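A1 protein (Enterobacteria phage Qbeta, PDB 3RLK) is a minor coat-protein variant made by read-through of the coat stop codon, whose extra domain is carried on the virion and probably serves in infection. Local coordinates at residues A[64-67]-A[68-71]; A[79-82]-A[83-86]; A[101-104]-A[105-108]; A[175-178]-A[179-182]. One frame throughout, in Å; residues are numbered along the deposited sequence.

Interaction 1 of 4, residues A[64-67]-A[68-71]; sequences DVAL and KDLL
Asp69 turns its carboxylate back on the chain and takes the backbone N-H of Ala66, with N to OD2 at 2.7 Å. The N-H comes in from above the carboxylate plane, 51° out of it. CG lies anti to Asp69's own carbonyl carbon (chi1 -65°), which swings the acid alongside Ala66. This bond is the half of a capping box that the acid supplies, while the backbone bond from Asp69 N to Ala66 O, at 2.9 Å, closes the turn; Ala66 has no polar side chain to take Asp69 N for the other half. Two more backbone bonds of the same i to i+3 spacing follow, Leu70 N to Leu67 O at 3.0 Å and Leu71 N to Lys68 O at 3.2 Å, and wind 66-71 into tight consecutive turns.

Apolar contacts flank this polar core. Val65 CG2 meets Leu70 CD1 at 4.0 Å, the two side chains nearly perpendicular, and Leu67 CG rests on Leu71 CD1 at 3.9 Å.

The second carboxylate oxygen, Asp69 OD1, bonds Thr25. The turns bridge strands 62-63 and 71-72, and Leu67, Leu70 and Leu71 all lie against Ile187 of strand 183-188.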
loop_
_atom_site.group_PDB
_atom_site.type_symbol
_atom_site.label_atom_id
_atom_site.label_comp_id
_atom_site.label_asym_id
_atom_site.label_seq_id
_atom_site.Cartn_x
_atom_site.Cartn_y
_atom_site.Cartn_z
ATOM N N ASP A 64 -0.142 -13.540 -4.608
ATOM C CA ASP A 64 -0.988 -14.655 -5.020
ATOM C C ASP A 64 -2.302 -14.085 -5.553
ATOM O O ASP A 64 -3.387 -14.480 -5.109
ATOM C CB ASP A 64 -1.262 -15.544 -3.813
ATOM C CG ASP A 64 -0.021 -16.292 -3.338
ATOM O OD1 ASP A 64 0.838 -16.649 -4.188
ATOM O OD2 ASP A 64 0.054 -16.589 -2.121
ATOM N N VAL A 65 -2.190 -13.096 -6.424
ATOM C CA VAL A 65 -3.339 -12.664 -7.267
ATOM C C VAL A 65 -2.788 -12.459 -8.651
ATOM O O VAL A 65 -1.555 -12.142 -8.746
ATOM C CB VAL A 65 -3.981 -11.309 -6.818
ATOM C CG1 VAL A 65 -4.753 -11.482 -5.604
ATOM C CG2 VAL A 65 -2.931 -10.151 -6.667
ATOM N N ALA A 66 -3.640 -12.605 -9.697
ATOM C CA ALA A 66 -3.284 -12.178 -11.078
ATOM C C ALA A 66 -3.500 -10.674 -11.161
ATOM O O ALA A 66 -4.397 -10.124 -10.506
ATOM C CB ALA A 66 -4.118 -12.873 -12.187
ATOM N N LEU A 67 -2.701 -9.993 -11.987
ATOM C CA LEU A 67 -3.013 -8.582 -12.207
ATOM C C LEU A 67 -4.466 -8.419 -12.582
ATOM O O LEU A 67 -5.124 -7.506 -12.032
ATOM C CB LEU A 67 -2.165 -7.995 -13.328
ATOM C CG LEU A 67 -2.430 -6.539 -13.686
ATOM C CD1 LEU A 67 -2.102 -5.601 -12.520
ATOM C CD2 LEU A 67 -1.463 -6.284 -14.848
ATOM N N LYS A 68 -4.976 -9.246 -13.489
ATOM C CA LYS A 68 -6.368 -8.979 -13.945
ATOM C C LYS A 68 -7.357 -9.076 -12.768
ATOM O O LYS A 68 -8.445 -8.482 -12.853
ATOM C CB LYS A 68 -6.816 -9.869 -15.101
ATOM C CG LYS A 68 -7.059 -11.369 -14.790
ATOM C CD LYS A 68 -7.873 -12.069 -15.849
ATOM C CE LYS A 68 -8.701 -13.180 -15.209
ATOM N NZ LYS A 68 -7.859 -14.375 -14.872
ATOM N N ASP A 69 -7.001 -9.771 -11.676
ATOM C CA ASP A 69 -7.959 -9.861 -10.541
ATOM C C ASP A 69 -8.306 -8.509 -9.919
ATOM O O ASP A 69 -9.404 -8.334 -9.340
ATOM C CB ASP A 69 -7.410 -10.736 -9.395
ATOM C CG ASP A 69 -7.241 -12.179 -9.813
ATOM O OD1 ASP A 69 -8.004 -12.553 -10.748
ATOM O OD2 ASP A 69 -6.337 -12.890 -9.305
ATOM N N LEU A 70 -7.362 -7.572 -10.036
ATOM C CA LEU A 70 -7.490 -6.264 -9.400
ATOM C C LEU A 70 -8.011 -5.191 -10.318
ATOM O O LEU A 70 -8.164 -4.040 -9.856
ATOM C CB LEU A 70 -6.129 -5.825 -8.854
ATOM C CG LEU A 70 -5.351 -6.886 -8.078
ATOM C CD1 LEU A 70 -3.962 -6.392 -7.700
ATOM C CD2 LEU A 70 -6.061 -7.371 -6.778
ATOM N N LEU A 71 -8.197 -5.547 -11.608
ATOM C CA LEU A 71 -8.582 -4.611 -12.652
ATOM C C LEU A 71 -10.060 -4.806 -13.068
ATOM O O LEU A 71 -10.655 -5.845 -12.807
ATOM C CB LEU A 71 -7.735 -4.732 -13.887
ATOM C CG LEU A 71 -6.230 -4.420 -13.615
ATOM C CD1 LEU A 71 -5.508 -4.535 -14.959
ATOM C CD2 LEU A 71 -5.893 -3.087 -12.915
#

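Interaction 2 of 4, residues A[79-82]-A[83-86]; sequences WDSR and LSYT
Ser84 grips the carbonyl oxygen of Ser81 twice: its hydroxyl OG donates at 2.8 Å and its backbone N at 3.2 Å, both from the same face of the carbonyl plane. The hydroxyl lies only 24° from that plane, whereas the N-H comes down from well above it. With OG set between the backbone N and the carbonyl carbon (chi1 61°), the side chain folds back over the turn and doubles the bond that closes it. One residue on, Tyr85 brings the edge of its ring to Arg82 O, which sits in the ring plane with CD1 at 3.2 Å, and Thr86 CG2 lies over one face of the same ring.

Residues 81-84 form a type I beta turn, with Arg82 and Leu83 at its corners. The next shell ties a corner of the turn to the residue before it: Arg82 NE donates to Asp80 OD2 at 2.8 Å as a salt bridge, in the plane of the guanidinium, and on the syn side of the carboxylate though tilted from its plane. A long, weak bond from Arg82 N to Asp80 OD1, 3.5 Å, adds an Asx-turn-like link over the same residues.

Farther out, Asp80 OD2 also takes the hydroxyl of Thr102, and Arg82 NH2 bonds Gly154 O. The phenol of Tyr85 reaches Asp153, and its ring meets that of His151.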
loop_
_atom_site.group_PDB
_atom_site.type_symbol
_atom_site.label_atom_id
_atom_site.label_comp_id
_atom_site.label_asym_id
_atom_site.label_seq_id
_atom_site.Cartn_x
_atom_site.Cartn_y
_atom_site.Cartn_z
ATOM N N TRP A 79 -6.108 9.326 -5.394
ATOM C CA TRP A 79 -6.062 10.305 -4.311
ATOM C C TRP A 79 -5.093 11.451 -4.599
ATOM O O TRP A 79 -5.422 12.637 -4.351
ATOM C CB TRP A 79 -5.601 9.559 -3.045
ATOM C CG TRP A 79 -6.449 8.374 -2.562
ATOM C CD1 TRP A 79 -6.258 7.016 -2.821
ATOM C CD2 TRP A 79 -7.634 8.460 -1.778
ATOM N NE1 TRP A 79 -7.213 6.268 -2.176
ATOM C CE2 TRP A 79 -8.082 7.125 -1.533
ATOM C CE3 TRP A 79 -8.360 9.549 -1.212
ATOM C CZ2 TRP A 79 -9.250 6.835 -0.754
ATOM C CZ3 TRP A 79 -9.510 9.272 -0.427
ATOM C CH2 TRP A 79 -9.926 7.905 -0.181
ATOM N N ASP A 80 -3.914 11.117 -5.147
ATOM C CA ASP A 80 -2.833 12.073 -5.385
ATOM C C ASP A 80 -2.701 12.494 -6.853
ATOM O O ASP A 80 -1.668 13.076 -7.257
ATOM C CB ASP A 80 -1.497 11.517 -4.806
ATOM C CG ASP A 80 -1.165 10.138 -5.312
ATOM O OD1 ASP A 80 -1.830 9.698 -6.285
ATOM O OD2 ASP A 80 -0.191 9.483 -4.786
ATOM N N SER A 81 -3.734 12.186 -7.662
ATOM C CA SER A 81 -3.792 12.534 -9.099
ATOM C C SER A 81 -2.694 11.948 -9.989
ATOM O O SER A 81 -2.481 12.404 -11.114
ATOM C CB SER A 81 -3.815 14.043 -9.241
ATOM O OG SER A 81 -5.076 14.521 -8.807
ATOM N N ARG A 82 -2.000 10.922 -9.524
ATOM C CA ARG A 82 -0.906 10.369 -10.345
ATOM C C ARG A 82 -1.371 9.649 -11.613
ATOM O O ARG A 82 -0.566 9.368 -12.541
ATOM C CB ARG A 82 -0.041 9.458 -9.477
ATOM C CG ARG A 82 0.686 10.224 -8.370
ATOM C CD ARG A 82 1.722 9.321 -7.630
ATOM N NE ARG A 82 1.048 8.171 -6.959
ATOM C CZ ARG A 82 0.963 6.916 -7.420
ATOM N NH1 ARG A 82 1.562 6.512 -8.569
ATOM N NH2 ARG A 82 0.240 6.021 -6.685
ATOM N N LEU A 83 -2.665 9.285 -11.617
ATOM C CA LEU A 83 -3.259 8.538 -12.729
ATOM C C LEU A 83 -4.139 9.405 -13.586
ATOM O O LEU A 83 -4.783 8.916 -14.504
ATOM C CB LEU A 83 -4.086 7.357 -12.199
ATOM C CG LEU A 83 -3.292 6.418 -11.286
ATOM C CD1 LEU A 83 -4.208 5.408 -10.727
ATOM C CD2 LEU A 83 -2.179 5.730 -12.110
ATOM N N SER A 84 -4.189 10.699 -13.290
ATOM C CA SER A 84 -5.140 11.547 -14.007
ATOM C C SER A 84 -4.709 11.998 -15.403
ATOM O O SER A 84 -5.496 12.584 -16.108
ATOM C CB SER A 84 -5.486 12.787 -13.154
ATOM O OG SER A 84 -4.321 13.571 -12.886
ATOM N N TYR A 85 -3.464 11.728 -15.782
ATOM C CA TYR A 85 -2.864 12.354 -16.949
ATOM C C TYR A 85 -3.163 11.592 -18.258
ATOM O O TYR A 85 -2.895 12.070 -19.351
ATOM C CB TYR A 85 -1.330 12.532 -16.695
ATOM C CG TYR A 85 -0.530 11.223 -16.733
ATOM C CD1 TYR A 85 -0.455 10.369 -15.592
ATOM C CD2 TYR A 85 0.098 10.830 -17.884
ATOM C CE1 TYR A 85 0.245 9.175 -15.661
ATOM C CE2 TYR A 85 0.887 9.622 -17.946
ATOM C CZ TYR A 85 0.935 8.823 -16.831
ATOM O OH TYR A 85 1.653 7.632 -16.902
ATOM N N THR A 86 -3.693 10.382 -18.136
ATOM C CA THR A 86 -3.979 9.518 -19.299
ATOM C C THR A 86 -5.004 8.470 -18.914
ATOM O O THR A 86 -5.409 8.399 -17.725
ATOM C CB THR A 86 -2.656 8.891 -19.853
ATOM O OG1 THR A 86 -2.834 8.402 -21.181
ATOM C CG2 THR A 86 -2.045 7.794 -18.935
#

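Interaction 3 of 4, residues A[101-104]-A[105-108]; sequences ATYL and ATDQ
Tyr103, Ala105 and Thr106 carry this contact, where one short helix ends and the next begins. Thr106 takes hold of Tyr103 O with two donors. Its hydroxyl OG1 approaches in the carbonyl plane at 2.8 Å, and its backbone N comes from above that plane at 2.9 Å. The same hydroxyl oxygen hangs over the centre of the Tyr103 ring, 4.2 Å above its plane, because the tyrosine CG is anti to the backbone N (chi1 -168°) and the ring runs forward under the threonine. At the far end of the ring the phenol oxygen presses on Gln108, with OH to CG at 3.1 Å. The glutamine chain bends at chi2 (64°), and its amide turns off to bond Asp112.

Ala105 closes the first helix. Its N donates to Thr102 O at 3.0 Å and more weakly to Ala101 O at 3.4 Å, so the bonding drifts from the i+4 to the i+3 pattern as the turn tightens. The methyl of Ala105 lies beside Thr102 O at 3.7 Å. Leu104 O is buried here without a partner in the model.

Thr106 is the N-cap of helix 107-112: OG1, while donating to Tyr103 O, accepts the N-H of Ala109. One residue thus joins the last turn of helix 101-104 to the first turn of the next. Leu104 packs onto Ile156 of strand 154-159 and, together with Ala105, onto Leu144 of helix 144-147, while Arg131 of strand 129-135 bonds both Ala105 O and the carboxylate of Asp107.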
loop_
_atom_site.group_PDB
_atom_site.type_symbol
_atom_site.label_atom_id
_atom_site.label_comp_id
_atom_site.label_asym_id
_atom_site.label_seq_id
_atom_site.Cartn_x
_atom_site.Cartn_y
_atom_site.Cartn_z
ATOM N N ALA A 101 -0.667 6.608 -2.001
ATOM C CA ALA A 101 0.825 6.421 -1.800
ATOM C C ALA A 101 1.570 7.715 -1.353
ATOM O O ALA A 101 2.612 7.613 -0.647
ATOM C CB ALA A 101 1.474 5.862 -3.132
ATOM N N THR A 102 1.045 8.873 -1.729
ATOM C CA THR A 102 1.601 10.214 -1.355
ATOM C C THR A 102 1.366 10.461 0.129
ATOM O O THR A 102 2.323 10.637 0.890
ATOM C CB THR A 102 1.057 11.361 -2.252
ATOM O OG1 THR A 102 1.558 11.207 -3.599
ATOM C CG2 THR A 102 1.428 12.723 -1.670
ATOM N N TYR A 103 0.124 10.383 0.580
ATOM C CA TYR A 103 -0.142 10.433 2.003
ATOM C C TYR A 103 0.710 9.460 2.802
ATOM O O TYR A 103 1.187 9.820 3.863
ATOM C CB TYR A 103 -1.599 10.064 2.310
ATOM C CG TYR A 103 -1.954 10.394 3.718
ATOM C CD1 TYR A 103 -2.243 11.701 4.076
ATOM C CD2 TYR A 103 -1.988 9.414 4.695
ATOM C CE1 TYR A 103 -2.555 12.039 5.376
ATOM C CE2 TYR A 103 -2.300 9.723 6.009
ATOM C CZ TYR A 103 -2.639 11.046 6.319
ATOM O OH TYR A 103 -2.924 11.348 7.592
ATOM N N LEU A 104 0.836 8.214 2.344
ATOM C CA LEU A 104 1.510 7.205 3.180
ATOM C C LEU A 104 2.990 7.594 3.389
ATOM O O LEU A 104 3.656 7.027 4.284
ATOM C CB LEU A 104 1.423 5.811 2.554
ATOM C CG LEU A 104 0.016 5.148 2.646
ATOM C CD1 LEU A 104 -0.138 3.986 1.708
ATOM C CD2 LEU A 104 -0.328 4.690 4.086
ATOM N N ALA A 105 3.539 8.441 2.516
ATOM C CA ALA A 105 4.957 8.875 2.707
ATOM C C ALA A 105 5.114 10.100 3.658
ATOM O O ALA A 105 6.225 10.581 3.929
ATOM C CB ALA A 105 5.670 9.098 1.335
ATOM N N THR A 106 3.994 10.619 4.139
ATOM C CA THR A 106 4.026 11.825 4.966
ATOM C C THR A 106 4.421 11.537 6.410
ATOM O O THR A 106 4.309 10.408 6.917
ATOM C CB THR A 106 2.655 12.591 4.980
ATOM O OG1 THR A 106 1.693 11.832 5.699
ATOM C CG2 THR A 106 2.210 12.909 3.531
ATOM N N ASP A 107 4.950 12.567 7.056
ATOM C CA ASP A 107 5.254 12.490 8.488
ATOM C C ASP A 107 4.046 12.076 9.309
ATOM O O ASP A 107 4.139 11.300 10.262
ATOM C CB ASP A 107 5.767 13.860 8.958
ATOM C CG ASP A 107 7.243 14.065 8.675
ATOM O OD1 ASP A 107 7.848 13.238 7.951
ATOM O OD2 ASP A 107 7.805 15.084 9.153
ATOM N N GLN A 108 2.895 12.623 8.925
ATOM C CA GLN A 108 1.655 12.215 9.482
ATOM C C GLN A 108 1.420 10.690 9.441
ATOM O O GLN A 108 1.049 10.061 10.442
ATOM C CB GLN A 108 0.556 12.945 8.709
ATOM C CG GLN A 108 -0.780 12.755 9.331
ATOM C CD GLN A 108 -0.836 13.351 10.694
ATOM O OE1 GLN A 108 -0.706 14.570 10.860
ATOM N NE2 GLN A 108 -1.049 12.512 11.688
#

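Interaction 4 of 4, residues A[175-178]-A[179-182]; sequences KFDK and TKCP
Lys180 lies across the side chain of Asp177 nearly at a right angle, and its extended chain can be followed atom by atom. CB sits 3.6 Å from Asp177 OD1 and CG 3.5 Å from the same oxygen. CD has moved on to Lys175 O, at 3.7 Å, and CE passes Asp177 OD2 at 3.6 Å. At the tip NZ donates to Lys175 O at 3.1 Å, in the carbonyl plane. The ammonium is near Asp177 OD2 but beyond salt-bridge distance, so any help to the charge from the acid is probably through space.

The root of the lysine is held as well. Lys180 N meets Asp177 OD1 at 2.8 Å, nearly straight at 176°, and the N-H of Thr179 adds a weak bond to the same oxygen. Asp177 CG, set between its backbone N and carbonyl carbon (chi1 75°), puts OD1 there in the manner of an N-cap, although no regular helix follows. The turn is closed by Cys181 N on Asp177 O at 2.9 Å, while Asp177 N is buried with no partner in the model.

Next to the turn, Cys181 SG makes an oblique sulfur-aromatic contact with Phe176, 3.8 Å from CD1. Phe176 is also met edge-to-face by Trp160, and both it and Cys181 pack on Ile97 of strand 96-98, just before the chain enters strand 183-188.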
loop_
_atom_site.group_PDB
_atom_site.type_symbol
_atom_site.label_atom_id
_atom_site.label_comp_id
_atom_site.label_asym_id
_atom_site.label_seq_id
_atom_site.Cartn_x
_atom_site.Cartn_y
_atom_site.Cartn_z
ATOM N N LYS A 175 -9.371 7.781 7.035
ATOM C CA LYS A 175 -10.239 6.779 7.642
ATOM C C LYS A 175 -9.753 5.352 7.396
ATOM O O LYS A 175 -10.295 4.434 7.951
ATOM C CB LYS A 175 -11.710 6.952 7.192
ATOM C CG LYS A 175 -12.196 8.399 7.590
ATOM C CD LYS A 175 -13.756 8.425 7.797
ATOM C CE LYS A 175 -14.153 9.670 8.576
ATOM N NZ LYS A 175 -13.814 10.795 7.649
ATOM N N PHE A 176 -8.731 5.161 6.562
ATOM C CA PHE A 176 -8.223 3.801 6.257
ATOM C C PHE A 176 -7.143 3.340 7.251
ATOM O O PHE A 176 -6.401 4.177 7.785
ATOM C CB PHE A 176 -7.519 3.855 4.865
ATOM C CG PHE A 176 -8.445 3.870 3.688
ATOM C CD1 PHE A 176 -8.348 2.884 2.685
ATOM C CD2 PHE A 176 -9.417 4.857 3.569
ATOM C CE1 PHE A 176 -9.216 2.909 1.562
ATOM C CE2 PHE A 176 -10.303 4.912 2.443
ATOM C CZ PHE A 176 -10.175 3.976 1.425
ATOM N N ASP A 177 -7.070 2.034 7.484
ATOM C CA ASP A 177 -6.011 1.418 8.290
ATOM C C ASP A 177 -5.814 -0.002 7.858
ATOM O O ASP A 177 -6.648 -0.519 7.166
ATOM C CB ASP A 177 -6.245 1.635 9.783
ATOM C CG ASP A 177 -7.362 0.756 10.381
ATOM O OD1 ASP A 177 -7.560 -0.416 10.026
ATOM O OD2 ASP A 177 -8.043 1.290 11.256
ATOM N N LYS A 178 -4.727 -0.655 8.255
ATOM C CA LYS A 178 -4.455 -1.973 7.730
ATOM C C LYS A 178 -5.434 -3.073 8.126
ATOM O O LYS A 178 -5.465 -4.099 7.445
ATOM C CB LYS A 178 -3.022 -2.339 8.177
ATOM C CG LYS A 178 -2.995 -2.628 9.675
ATOM C CD LYS A 178 -1.534 -2.654 10.137
ATOM C CE LYS A 178 -1.423 -3.239 11.490
ATOM N NZ LYS A 178 -0.026 -3.744 11.699
ATOM N N THR A 179 -6.194 -2.906 9.213
ATOM C CA THR A 179 -7.247 -3.867 9.582
ATOM C C THR A 179 -8.579 -3.675 8.759
ATOM O O THR A 179 -9.123 -4.660 8.245
ATOM C CB THR A 179 -7.521 -3.744 11.056
ATOM O OG1 THR A 179 -6.236 -3.893 11.703
ATOM C CG2 THR A 179 -8.403 -4.896 11.548
ATOM N N LYS A 180 -8.997 -2.424 8.604
ATOM C CA LYS A 180 -10.132 -2.083 7.761
ATOM C C LYS A 180 -9.865 -2.371 6.308
ATOM O O LYS A 180 -10.808 -2.711 5.561
ATOM C CB LYS A 180 -10.449 -0.624 7.893
ATOM C CG LYS A 180 -11.014 -0.307 9.232
ATOM C CD LYS A 180 -11.331 1.164 9.275
ATOM C CE LYS A 180 -11.566 1.768 10.659
ATOM N NZ LYS A 180 -11.892 3.241 10.388
ATOM N N CYS A 181 -8.619 -2.135 5.870
ATOM C CA CYS A 181 -8.295 -2.209 4.432
ATOM C C CYS A 181 -6.873 -2.728 4.154
ATOM O O CYS A 181 -5.996 -1.955 3.719
ATOM C CB CYS A 181 -8.546 -0.862 3.750
ATOM S SG CYS A 181 -8.569 -0.805 1.947
ATOM N N PRO A 182 -6.669 -4.055 4.318
ATOM C CA PRO A 182 -5.301 -4.540 4.171
ATOM C C PRO A 182 -4.824 -4.477 2.718
ATOM O O PRO A 182 -5.634 -4.587 1.768
ATOM C CB PRO A 182 -5.378 -5.985 4.680
ATOM C CG PRO A 182 -6.864 -6.369 4.534
ATOM C CD PRO A 182 -7.539 -5.076 4.935
#

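The four contacts follow in series along the chain; each closes a short local turn, and none nests within or crosses another. Interaction 1 turns the chain between strands 62-63 and 71-72. Interaction 2 shapes the loop that leads on to strand 90-91, interaction 3 joins helices 101-104 and 107-112, and interaction 4 makes the last turn before strand 183-188. Interaction 2 is the one that touches others: its Asp80 reaches the first helix of interaction 3, and Trp79 CZ2 packs 3.7 Å from Phe176 CZ of interaction 4. Interaction 1 stands apart, its centre about 25 Å from that of interaction 3, across the centre of the chain.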